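Side-chain contacts in putative peptide ABC-transport system periplasmic peptide-binding protein (PDB 4OEV), which binds nickel outside the cytoplasm of Campylobacter jejuni and probably delivers it to an ABC-type importer: residues A[462-467]-A[471-476]; A[310-315]-A[322-327]; A[141-144]-A[150-153]; A[269-274]-A[455-460]. One frame throughout, in Å; residues are numbered along the deposited sequence.

Contact 1: A[462-467]-A[471-476]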
loop_
_atom_site.group_PDB
_atom_site.type_symbol
_atom_site.label_atom_id
_atom_site.label_comp_id
_atom_site.label_asym_id
_atom_site.label_seq_id
_atom_site.Cartn_x
_atom_site.Cartn_y
_atom_site.Cartn_z
ATOM N N PHE A 462 -3.660 10.477 -8.421
ATOM C CA PHE A 462 -4.431 10.978 -7.302
ATOM C C PHE A 462 -4.556 12.470 -7.422
ATOM O O PHE A 462 -3.660 13.140 -7.933
ATOM C CB PHE A 462 -3.793 10.578 -5.962
ATOM C CG PHE A 462 -4.092 9.160 -5.579
ATOM C CD1 PHE A 462 -5.263 8.856 -4.905
ATOM C CD2 PHE A 462 -3.218 8.146 -5.902
ATOM C CE1 PHE A 462 -5.597 7.539 -4.574
ATOM C CE2 PHE A 462 -3.541 6.805 -5.571
ATOM C CZ PHE A 462 -4.713 6.513 -4.903
ATOM N N ALA A 463 -5.686 12.980 -6.949
ATOM C CA ALA A 463 -5.909 14.411 -6.938
ATOM C C ALA A 463 -5.863 14.909 -5.501
ATOM O O ALA A 463 -6.768 14.629 -4.710
ATOM C CB ALA A 463 -7.284 14.765 -7.621
ATOM N N LEU A 464 -4.790 15.625 -5.157
ATOM C CA LEU A 464 -4.718 16.278 -3.862
ATOM C C LEU A 464 -5.422 17.610 -3.935
ATOM O O LEU A 464 -4.956 18.555 -4.604
ATOM C CB LEU A 464 -3.254 16.461 -3.396
ATOM C CG LEU A 464 -3.064 17.279 -2.110
ATOM C CD1 LEU A 464 -3.971 16.809 -0.979
ATOM C CD2 LEU A 464 -1.573 17.207 -1.690
ATOM N N VAL A 465 -6.540 17.716 -3.238
ATOM C CA VAL A 465 -7.254 18.986 -3.301
ATOM C C VAL A 465 -6.999 19.800 -2.048
ATOM O O VAL A 465 -7.199 19.319 -0.934
ATOM C CB VAL A 465 -8.753 18.826 -3.466
ATOM C CG1 VAL A 465 -9.383 20.197 -3.544
ATOM C CG2 VAL A 465 -9.072 18.006 -4.716
ATOM N N TYR A 466 -6.572 21.031 -2.208
ATOM C CA TYR A 466 -6.127 21.746 -1.010
ATOM C C TYR A 466 -6.571 23.211 -0.957
ATOM O O TYR A 466 -6.538 23.958 -1.947
ATOM C CB TYR A 466 -4.576 21.641 -0.878
ATOM C CG TYR A 466 -3.846 22.269 -2.059
ATOM C CD1 TYR A 466 -3.582 21.525 -3.218
ATOM C CD2 TYR A 466 -3.474 23.601 -2.039
ATOM C CE1 TYR A 466 -2.969 22.116 -4.314
ATOM C CE2 TYR A 466 -2.842 24.195 -3.129
ATOM C CZ TYR A 466 -2.590 23.427 -4.254
ATOM O OH TYR A 466 -1.981 24.009 -5.334
ATOM N N ASN A 467 -6.973 23.623 0.235
ATOM C CA ASN A 467 -7.139 25.045 0.542
ATOM C C ASN A 467 -5.980 25.874 -0.023
ATOM O O ASN A 467 -4.809 25.591 0.245
ATOM C CB ASN A 467 -7.252 25.221 2.047
ATOM C CG ASN A 467 -7.433 26.642 2.434
ATOM O OD1 ASN A 467 -6.577 27.236 3.074
ATOM N ND2 ASN A 467 -8.565 27.209 2.033
ATOM N N LYS A 471 0.808 26.407 1.531
ATOM C CA LYS A 471 2.096 26.526 0.841
ATOM C C LYS A 471 3.031 25.384 1.236
ATOM O O LYS A 471 2.900 24.837 2.323
ATOM C CB LYS A 471 2.764 27.869 1.152
ATOM C CG LYS A 471 2.371 29.058 0.238
ATOM C CD LYS A 471 0.873 29.273 0.128
ATOM C CE LYS A 471 0.508 30.456 -0.818
ATOM N NZ LYS A 471 0.625 30.128 -2.279
ATOM N N GLY A 472 3.937 25.012 0.333
ATOM C CA GLY A 472 5.016 24.091 0.647
ATOM C C GLY A 472 4.775 22.645 0.217
ATOM O O GLY A 472 5.680 21.788 0.360
ATOM N N ILE A 473 3.577 22.347 -0.295
ATOM C CA ILE A 473 3.263 20.962 -0.675
ATOM C C ILE A 473 4.151 20.532 -1.826
ATOM O O ILE A 473 4.305 21.242 -2.809
ATOM C CB ILE A 473 1.790 20.779 -1.052
ATOM C CG1 ILE A 473 0.898 21.194 0.115
ATOM C CG2 ILE A 473 1.504 19.307 -1.424
ATOM C CD1 ILE A 473 -0.599 21.263 -0.287
ATOM N N LYS A 474 4.787 19.389 -1.664
ATOM C CA LYS A 474 5.590 18.810 -2.723
ATOM C C LYS A 474 4.996 17.473 -3.155
ATOM O O LYS A 474 4.551 16.690 -2.294
ATOM C CB LYS A 474 7.031 18.606 -2.259
ATOM C CG LYS A 474 7.829 19.915 -2.052
ATOM C CD LYS A 474 9.242 19.524 -1.604
ATOM C CE LYS A 474 10.174 20.727 -1.443
ATOM N NZ LYS A 474 11.353 20.333 -0.612
ATOM N N THR A 475 5.000 17.202 -4.465
ATOM C CA THR A 475 4.518 15.908 -4.972
ATOM C C THR A 475 5.647 14.908 -4.960
ATOM O O THR A 475 6.828 15.280 -4.905
ATOM C CB THR A 475 4.004 15.983 -6.406
ATOM O OG1 THR A 475 5.079 16.415 -7.248
ATOM C CG2 THR A 475 2.822 16.971 -6.539
ATOM N N ARG A 476 5.260 13.638 -4.968
ATOM C CA ARG A 476 6.156 12.559 -5.339
ATOM C C ARG A 476 5.295 11.344 -5.685
ATOM O O ARG A 476 4.051 11.383 -5.569
ATOM C CB ARG A 476 7.190 12.262 -4.242
ATOM C CG ARG A 476 6.664 11.692 -2.955
ATOM C CD ARG A 476 7.814 11.398 -1.939
ATOM N NE ARG A 476 7.295 10.430 -0.984
ATOM C CZ ARG A 476 7.874 10.051 0.148
ATOM N NH1 ARG A 476 7.238 9.156 0.910
ATOM N NH2 ARG A 476 9.032 10.580 0.534
#
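I473 packs against L464 and Y466, and the N488 side chain grips the chain on both sides of it. The amide oxygen of N488 accepts from K474 N, and its nitrogen donates to G472 O. The backbone around I473 is thus tied to the chain near the C-terminus, while the I473 side chain turns to the sheet. No hydrogen bond spans 462-467 and 471-476. The contact is apolar and rests on the two branches of one isoleucine. The short branch, CG2, meets the tip of L464 head on, with I473 CG2 and L464 CD2 3.7 Å apart. The long branch runs the other way, extended to CD1 (chi2 170°), and ends over one face of the Y466 ring. I473 CD1 lies 4.2 Å from the centroid of the Y466 ring and 25° off the ring normal, a CH-pi contact. It sits off centre, toward the root of the ring: Y466 CG is 3.8 Å from I473 CD1, and Y466 CB is also near at 4.0 Å. The Y466 ring stands there because its CG lies between the backbone N and the carbonyl carbon (chi1 61°). L464 and Y466 are two apart on the strand, so I473 fits against both from the same side. Strand 454-467 runs antiparallel between two partners here. L464 and Y466 bond through their backbones to strand 231-236, and V465 bonds to A215 of strand 214-216. I473 also touches L234, so the 471-476 loop lies against strand 231-236 as well as strand 454-467.

Contact 2: A[310-315]-A[322-327]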
loop_
_atom_site.group_PDB
_atom_site.type_symbol
_atom_site.label_atom_id
_atom_site.label_comp_id
_atom_site.label_asym_id
_atom_site.label_seq_id
_atom_site.Cartn_x
_atom_site.Cartn_y
_atom_site.Cartn_z
ATOM N N LEU A 310 -13.464 -20.037 -24.245
ATOM C CA LEU A 310 -12.809 -20.594 -23.081
ATOM C C LEU A 310 -13.809 -21.228 -22.137
ATOM O O LEU A 310 -13.529 -22.287 -21.549
ATOM C CB LEU A 310 -12.016 -19.523 -22.312
ATOM C CG LEU A 310 -10.610 -19.204 -22.834
ATOM C CD1 LEU A 310 -10.107 -17.895 -22.217
ATOM C CD2 LEU A 310 -9.677 -20.339 -22.490
ATOM N N LEU A 311 -14.944 -20.568 -21.931
ATOM C CA LEU A 311 -15.948 -21.138 -21.022
ATOM C C LEU A 311 -16.560 -22.440 -21.650
ATOM O O LEU A 311 -16.824 -23.409 -20.935
ATOM C CB LEU A 311 -17.054 -20.122 -20.698
ATOM C CG LEU A 311 -16.616 -18.916 -19.849
ATOM C CD1 LEU A 311 -17.811 -18.035 -19.562
ATOM C CD2 LEU A 311 -15.996 -19.373 -18.506
ATOM N N VAL A 312 -16.767 -22.469 -22.963
ATOM C CA VAL A 312 -17.220 -23.727 -23.609
ATOM C C VAL A 312 -16.173 -24.810 -23.316
ATOM O O VAL A 312 -16.510 -25.872 -22.745
ATOM C CB VAL A 312 -17.415 -23.546 -25.108
ATOM C CG1 VAL A 312 -17.658 -24.891 -25.851
ATOM C CG2 VAL A 312 -18.605 -22.632 -25.337
ATOM N N SER A 313 -14.903 -24.462 -23.550
ATOM C CA SER A 313 -13.807 -25.378 -23.327
ATOM C C SER A 313 -13.744 -25.878 -21.892
ATOM O O SER A 313 -13.299 -26.998 -21.661
ATOM C CB SER A 313 -12.489 -24.720 -23.702
ATOM O OG SER A 313 -11.391 -25.566 -23.435
ATOM N N ALA A 314 -14.192 -25.071 -20.934
ATOM C CA ALA A 314 -14.159 -25.474 -19.534
ATOM C C ALA A 314 -15.367 -26.305 -19.177
ATOM O O ALA A 314 -15.530 -26.716 -18.033
ATOM C CB ALA A 314 -14.033 -24.235 -18.581
ATOM N N GLY A 315 -16.208 -26.549 -20.165
ATOM C CA GLY A 315 -17.337 -27.456 -20.024
ATOM C C GLY A 315 -18.673 -26.781 -19.785
ATOM O O GLY A 315 -19.662 -27.472 -19.571
ATOM N N GLY A 322 -29.392 -17.732 -21.781
ATOM C CA GLY A 322 -28.169 -17.179 -22.315
ATOM C C GLY A 322 -27.037 -17.202 -21.283
ATOM O O GLY A 322 -26.007 -16.558 -21.495
ATOM N N ASN A 323 -27.245 -17.897 -20.162
ATOM C CA ASN A 323 -26.224 -17.961 -19.103
ATOM C C ASN A 323 -25.452 -19.262 -19.105
ATOM O O ASN A 323 -26.038 -20.344 -19.138
ATOM C CB ASN A 323 -26.879 -17.752 -17.741
ATOM C CG ASN A 323 -27.542 -16.386 -17.618
ATOM O OD1 ASN A 323 -27.030 -15.385 -18.126
ATOM N ND2 ASN A 323 -28.709 -16.349 -16.979
ATOM N N PHE A 324 -24.136 -19.157 -19.017
ATOM C CA PHE A 324 -23.299 -20.335 -18.998
ATOM C C PHE A 324 -23.607 -21.187 -17.775
ATOM O O PHE A 324 -23.727 -20.697 -16.639
ATOM C CB PHE A 324 -21.807 -19.947 -19.025
ATOM C CG PHE A 324 -21.273 -19.771 -20.418
ATOM C CD1 PHE A 324 -21.140 -20.864 -21.254
ATOM C CD2 PHE A 324 -20.924 -18.517 -20.897
ATOM C CE1 PHE A 324 -20.655 -20.709 -22.535
ATOM C CE2 PHE A 324 -20.454 -18.350 -22.189
ATOM C CZ PHE A 324 -20.310 -19.439 -23.002
ATOM N N GLU A 325 -23.668 -22.484 -18.023
ATOM C CA GLU A 325 -24.114 -23.444 -17.034
ATOM C C GLU A 325 -23.296 -24.720 -17.180
ATOM O O GLU A 325 -22.987 -25.158 -18.305
ATOM C CB GLU A 325 -25.609 -23.727 -17.264
ATOM C CG GLU A 325 -26.332 -24.471 -16.147
ATOM C CD GLU A 325 -27.787 -24.732 -16.502
ATOM O OE1 GLU A 325 -28.104 -25.900 -16.772
ATOM O OE2 GLU A 325 -28.610 -23.771 -16.498
ATOM N N LYS A 326 -22.998 -25.348 -16.049
ATOM C CA LYS A 326 -22.353 -26.652 -16.076
ATOM C C LYS A 326 -22.915 -27.529 -14.975
ATOM O O LYS A 326 -22.983 -27.108 -13.816
ATOM C CB LYS A 326 -20.843 -26.511 -15.932
ATOM C CG LYS A 326 -20.145 -27.879 -15.780
ATOM C CD LYS A 326 -18.705 -27.800 -16.172
ATOM C CE LYS A 326 -17.888 -27.258 -15.104
ATOM N NZ LYS A 326 -16.453 -27.507 -15.453
ATOM N N ASP A 327 -23.329 -28.736 -15.356
ATOM C CA ASP A 327 -23.848 -29.700 -14.403
ATOM C C ASP A 327 -24.967 -29.106 -13.550
ATOM O O ASP A 327 -24.960 -29.237 -12.320
ATOM C CB ASP A 327 -22.695 -30.206 -13.514
ATOM C CG ASP A 327 -21.673 -31.024 -14.305
ATOM O OD1 ASP A 327 -22.103 -31.747 -15.247
ATOM O OD2 ASP A 327 -20.454 -30.942 -13.998
HETATM O O HOH W 1 -22.254 -28.088 -20.031
#
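Chi1 of L311 (-68°) sets its CG beside the backbone N, and chi1 of F324 (-87°) swings the ring out from the strand to meet it. The two residues join the end of helix 304-313 to the beta hairpin that follows, in which strand 324-326 pairs with strand 317-318. A Schellman motif closes the helix: G315 has positive phi, and its N bonds back to V312 O. L311 lies over one face of the F324 ring. L311 CB is centred on it, 3.9 Å from the centroid of the F324 ring and 4° off the normal. L311 CD1 lies on the same side but beyond the rim, 3.4 Å from F324 CD2. V312 comes in at the edge, with V312 CG2 4.0 Å from F324 CE1. Helix 256-265 touches L311 from outside the pair, through A261.

The polar part of the contact lies at the helix end. K326 leaves the strand extended and bends at chi3. K326 CD passes G315 O at 3.5 Å. The positive charge of K326 would probably be favoured beside the carbonyls at this helix end. A water donates to G315 O at 2.7 Å and, weakly, to E325 O. K326 NZ donates to A314 O at 2.9 Å, almost in line with the carbonyl bond.

Contact 3: A[141-144]-A[150-153]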
loop_
_atom_site.group_PDB
_atom_site.type_symbol
_atom_site.label_atom_id
_atom_site.label_comp_id
_atom_site.label_asym_id
_atom_site.label_seq_id
_atom_site.Cartn_x
_atom_site.Cartn_y
_atom_site.Cartn_z
ATOM N N HIS A 141 14.077 2.094 25.511
ATOM C CA HIS A 141 13.927 2.430 26.928
ATOM C C HIS A 141 12.482 2.440 27.412
ATOM O O HIS A 141 12.259 2.473 28.638
ATOM C CB HIS A 141 14.580 3.800 27.240
ATOM C CG HIS A 141 13.840 4.963 26.665
ATOM N ND1 HIS A 141 14.137 5.490 25.427
ATOM C CD2 HIS A 141 12.813 5.703 27.151
ATOM C CE1 HIS A 141 13.323 6.505 25.172
ATOM N NE2 HIS A 141 12.503 6.651 26.200
ATOM N N LEU A 142 11.526 2.482 26.468
ATOM C CA LEU A 142 10.083 2.443 26.767
ATOM C C LEU A 142 9.379 1.088 26.478
ATOM O O LEU A 142 8.342 0.801 27.072
ATOM C CB LEU A 142 9.322 3.515 25.955
ATOM C CG LEU A 142 9.690 4.978 26.276
ATOM C CD1 LEU A 142 9.122 5.924 25.233
ATOM C CD2 LEU A 142 9.220 5.385 27.671
ATOM N N LEU A 143 9.958 0.259 25.612
ATOM C CA LEU A 143 9.277 -0.950 25.131
ATOM C C LEU A 143 10.032 -2.262 25.443
ATOM O O LEU A 143 9.505 -3.367 25.206
ATOM C CB LEU A 143 9.049 -0.811 23.626
ATOM C CG LEU A 143 8.034 0.248 23.154
ATOM C CD1 LEU A 143 8.187 0.514 21.647
ATOM C CD2 LEU A 143 6.585 -0.234 23.382
ATOM N N GLU A 144 11.253 -2.166 25.984
ATOM C CA GLU A 144 12.044 -3.389 26.119
ATOM C C GLU A 144 11.375 -4.353 27.088
ATOM O O GLU A 144 11.504 -5.561 26.922
ATOM C CB GLU A 144 13.476 -3.083 26.534
ATOM C CG GLU A 144 13.633 -2.598 27.947
ATOM C CD GLU A 144 15.046 -2.110 28.209
ATOM O OE1 GLU A 144 15.977 -2.792 27.730
ATOM O OE2 GLU A 144 15.223 -1.050 28.867
ATOM N N THR A 150 0.269 -5.328 22.597
ATOM C CA THR A 150 -0.870 -4.756 23.293
ATOM C C THR A 150 -0.513 -3.530 24.125
ATOM O O THR A 150 -1.368 -2.995 24.808
ATOM C CB THR A 150 -1.518 -5.814 24.200
ATOM O OG1 THR A 150 -0.531 -6.333 25.093
ATOM C CG2 THR A 150 -2.076 -7.015 23.365
ATOM N N SER A 151 0.740 -3.090 24.065
ATOM C CA SER A 151 1.252 -2.010 24.948
ATOM C C SER A 151 0.423 -0.740 24.799
ATOM O O SER A 151 -0.065 -0.456 23.703
ATOM C CB SER A 151 2.711 -1.702 24.621
ATOM O OG SER A 151 3.255 -0.678 25.457
ATOM N N SER A 152 0.268 0.012 25.892
ATOM C CA SER A 152 -0.489 1.264 25.837
ATOM C C SER A 152 0.288 2.310 25.042
ATOM O O SER A 152 -0.292 3.287 24.545
ATOM C CB SER A 152 -0.824 1.756 27.239
ATOM O OG SER A 152 0.342 1.969 28.025
ATOM N N PHE A 153 1.586 2.050 24.877
ATOM C CA PHE A 153 2.420 2.770 23.914
ATOM C C PHE A 153 1.758 2.973 22.574
ATOM O O PHE A 153 1.849 4.055 21.995
ATOM C CB PHE A 153 3.698 1.994 23.662
ATOM C CG PHE A 153 4.652 2.661 22.707
ATOM C CD1 PHE A 153 4.657 2.354 21.357
ATOM C CD2 PHE A 153 5.598 3.566 23.194
ATOM C CE1 PHE A 153 5.551 2.962 20.496
ATOM C CE2 PHE A 153 6.497 4.173 22.345
ATOM C CZ PHE A 153 6.485 3.873 20.997
#
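The F153 ring carries L143 on one face and has L142 at its edge. L143 CD1 is centred over that face, 3.8 Å from the centroid of the F153 ring and 12° off the normal, a CH-pi contact. The second methyl sits over the root of the ring, with L143 CD2 3.5 Å from F153 CG. Both branches of the leucine therefore lie on the ring, one at its middle and one where it joins CB. The two side chains cross at about a right angle. L142 approaches near the plane of the ring: its CD1 is 4.3 Å from F153 CE2, a looser touch. F153 reaches the leucines because its CG points away from the backbone N (chi1 -179°).

S151 sits beside this packing. S151 OG accepts from F153 N at 3.3 Å with an N-H...O angle of 147°, which makes an ST turn. The turn leads into the short 3-10 segment that holds F153. L143 CD2 lies 3.9 Å from S151 OG, so the methyl packs against the hydroxyl as well as the ring. L143 also touches F86 of helix 81-92, and F153 touches P139 just before helix 140-143.

The chain thus folds back on the end of helix 140-143 after a short loop. No hydrogen bond crosses between 141-144 and 150-153, so the grip is van der Waals and CH-pi. The one polar side-chain atom at the contact, S151 OG, is buried but satisfied, by F153 N and by a hydrogen bond with E146.

Contact 4: A[269-274]-A[455-460]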
loop_
_atom_site.group_PDB
_atom_site.type_symbol
_atom_site.label_atom_id
_atom_site.label_comp_id
_atom_site.label_asym_id
_atom_site.label_seq_id
_atom_site.Cartn_x
_atom_site.Cartn_y
_atom_site.Cartn_z
ATOM N N GLU A 269 -9.699 -0.648 -21.880
ATOM C CA GLU A 269 -9.481 0.659 -22.514
ATOM C C GLU A 269 -10.686 1.565 -22.297
ATOM O O GLU A 269 -10.537 2.742 -21.979
ATOM C CB GLU A 269 -9.212 0.523 -24.013
ATOM C CG GLU A 269 -7.840 0.009 -24.368
ATOM C CD GLU A 269 -6.734 1.001 -24.020
ATOM O OE1 GLU A 269 -7.005 2.228 -23.994
ATOM O OE2 GLU A 269 -5.589 0.550 -23.771
ATOM N N SER A 270 -11.884 1.002 -22.426
ATOM C CA SER A 270 -13.092 1.784 -22.245
ATOM C C SER A 270 -13.271 2.309 -20.814
ATOM O O SER A 270 -13.775 3.417 -20.615
ATOM C CB SER A 270 -14.314 0.955 -22.655
ATOM O OG SER A 270 -15.506 1.559 -22.189
ATOM N N ILE A 271 -12.860 1.520 -19.827
ATOM C CA ILE A 271 -12.960 1.915 -18.425
ATOM C C ILE A 271 -12.101 3.129 -18.093
ATOM O O ILE A 271 -12.554 4.092 -17.461
ATOM C CB ILE A 271 -12.540 0.747 -17.517
ATOM C CG1 ILE A 271 -13.671 -0.263 -17.384
ATOM C CG2 ILE A 271 -12.103 1.240 -16.129
ATOM C CD1 ILE A 271 -13.216 -1.478 -16.615
ATOM N N VAL A 272 -10.844 3.074 -18.504
ATOM C CA VAL A 272 -9.934 4.161 -18.226
ATOM C C VAL A 272 -10.338 5.415 -18.973
ATOM O O VAL A 272 -10.304 6.526 -18.425
ATOM C CB VAL A 272 -8.501 3.772 -18.599
ATOM C CG1 VAL A 272 -7.598 4.998 -18.569
ATOM C CG2 VAL A 272 -8.024 2.724 -17.655
ATOM N N LYS A 273 -10.717 5.241 -20.234
ATOM C CA LYS A 273 -11.166 6.353 -21.043
ATOM C C LYS A 273 -12.380 7.011 -20.405
ATOM O O LYS A 273 -12.411 8.232 -20.221
ATOM C CB LYS A 273 -11.498 5.895 -22.462
ATOM C CG LYS A 273 -12.085 6.975 -23.348
ATOM C CD LYS A 273 -12.484 6.393 -24.718
ATOM C CE LYS A 273 -13.547 5.276 -24.568
ATOM N NZ LYS A 273 -13.689 4.318 -25.720
ATOM N N ASN A 274 -13.378 6.205 -20.055
ATOM C CA ASN A 274 -14.675 6.759 -19.695
ATOM C C ASN A 274 -14.909 6.990 -18.209
ATOM O O ASN A 274 -15.348 8.071 -17.818
ATOM C CB ASN A 274 -15.768 5.879 -20.283
ATOM C CG ASN A 274 -15.687 5.818 -21.804
ATOM O OD1 ASN A 274 -15.552 6.859 -22.466
ATOM N ND2 ASN A 274 -15.741 4.608 -22.363
ATOM N N ILE A 455 -8.154 -9.856 -12.101
ATOM C CA ILE A 455 -8.264 -9.064 -13.337
ATOM C C ILE A 455 -7.629 -7.696 -13.041
ATOM O O ILE A 455 -8.182 -6.944 -12.205
ATOM C CB ILE A 455 -9.679 -8.800 -13.808
ATOM C CG1 ILE A 455 -10.421 -10.123 -14.051
ATOM C CG2 ILE A 455 -9.610 -7.985 -15.060
ATOM C CD1 ILE A 455 -11.873 -9.913 -14.471
ATOM N N PHE A 456 -6.458 -7.404 -13.613
ATOM C CA PHE A 456 -5.855 -6.073 -13.372
ATOM C C PHE A 456 -6.645 -5.048 -14.180
ATOM O O PHE A 456 -6.984 -5.311 -15.322
ATOM C CB PHE A 456 -4.399 -6.021 -13.757
ATOM C CG PHE A 456 -3.493 -6.646 -12.751
ATOM C CD1 PHE A 456 -2.813 -5.840 -11.831
ATOM C CD2 PHE A 456 -3.306 -8.000 -12.712
ATOM C CE1 PHE A 456 -1.947 -6.380 -10.894
ATOM C CE2 PHE A 456 -2.415 -8.571 -11.726
ATOM C CZ PHE A 456 -1.749 -7.736 -10.848
ATOM N N LEU A 457 -6.912 -3.887 -13.605
ATOM C CA LEU A 457 -7.778 -2.924 -14.303
ATOM C C LEU A 457 -7.022 -1.641 -14.619
ATOM O O LEU A 457 -6.820 -1.329 -15.791
ATOM C CB LEU A 457 -9.014 -2.646 -13.456
ATOM C CG LEU A 457 -9.877 -3.902 -13.272
ATOM C CD1 LEU A 457 -10.898 -3.687 -12.129
ATOM C CD2 LEU A 457 -10.621 -4.190 -14.588
ATOM N N ALA A 458 -6.566 -0.896 -13.602
ATOM C CA ALA A 458 -5.947 0.379 -13.909
ATOM C C ALA A 458 -4.993 0.877 -12.798
ATOM O O ALA A 458 -5.222 0.617 -11.620
ATOM C CB ALA A 458 -7.007 1.433 -14.158
ATOM N N TYR A 459 -3.965 1.604 -13.209
ATOM C CA TYR A 459 -3.114 2.383 -12.300
ATOM C C TYR A 459 -3.709 3.789 -12.151
ATOM O O TYR A 459 -4.175 4.354 -13.124
ATOM C CB TYR A 459 -1.695 2.478 -12.838
ATOM C CG TYR A 459 -0.858 1.239 -12.546
ATOM C CD1 TYR A 459 0.023 1.205 -11.472
ATOM C CD2 TYR A 459 -0.910 0.132 -13.376
ATOM C CE1 TYR A 459 0.823 0.073 -11.212
ATOM C CE2 TYR A 459 -0.132 -1.017 -13.117
ATOM C CZ TYR A 459 0.735 -1.034 -12.049
ATOM O OH TYR A 459 1.499 -2.159 -11.800
ATOM N N LEU A 460 -3.742 4.308 -10.924
ATOM C CA LEU A 460 -4.407 5.576 -10.629
ATOM C C LEU A 460 -3.470 6.779 -10.445
ATOM O O LEU A 460 -2.359 6.649 -9.883
ATOM C CB LEU A 460 -5.233 5.418 -9.360
ATOM C CG LEU A 460 -6.168 4.249 -9.287
ATOM C CD1 LEU A 460 -6.850 4.309 -7.935
ATOM C CD2 LEU A 460 -7.229 4.349 -10.443
#
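I271 reaches from helix 268-274 toward L457 on strand 454-467. From CB, the long branch leaves through CG1 beside the backbone N (chi1 -79°). It then runs straight on to CD1 (chi2 174°), and I271 CD1 meets L457 CD2 at 4.3 Å. I271 also touches L347 and I350 of helix 342-357, so it packs on a second helix as well as on the strand.

The next residue of the helix makes the closer touch. V272 CG2 lies 3.9 Å from A458 CB. The small alanine is consistent with the closer approach here: the CA atoms of V272 and A458 are 7.0 Å apart, against 8.2 Å for I271 and L457.

L457 and A458 form a classic beta bulge, both facing R242 of strand 241-246. This is consistent with two consecutive residues both meeting the helix. The side chain of L457 is about 11 Å from the bound oxalate, so this packing is outside the ligand pocket.

All four touching side chains are aliphatic and buried. The contact is purely hydrophobic and carries no directional bond between helix and strand.

Contacts 3 and 4 are buried, while contacts 1 and 2 are partly buried. Contacts 1 and 4 use the same long strand, 454-467, at two places: helix 268-274 packs on its earlier part, and the chain that follows it packs on its end. Contact 4 joins segments far apart in sequence, whereas the other three are local turns back of the chain. Contact 2 lies within the loop that contact 4 closes, and on the opposite side of the chain's centre from contact 3. Contacts 1, 2 and 3 each set aliphatic groups on an aromatic face; contact 4 is wholly aliphatic. Contact 2 alone adds a direct hydrogen bond between its segments.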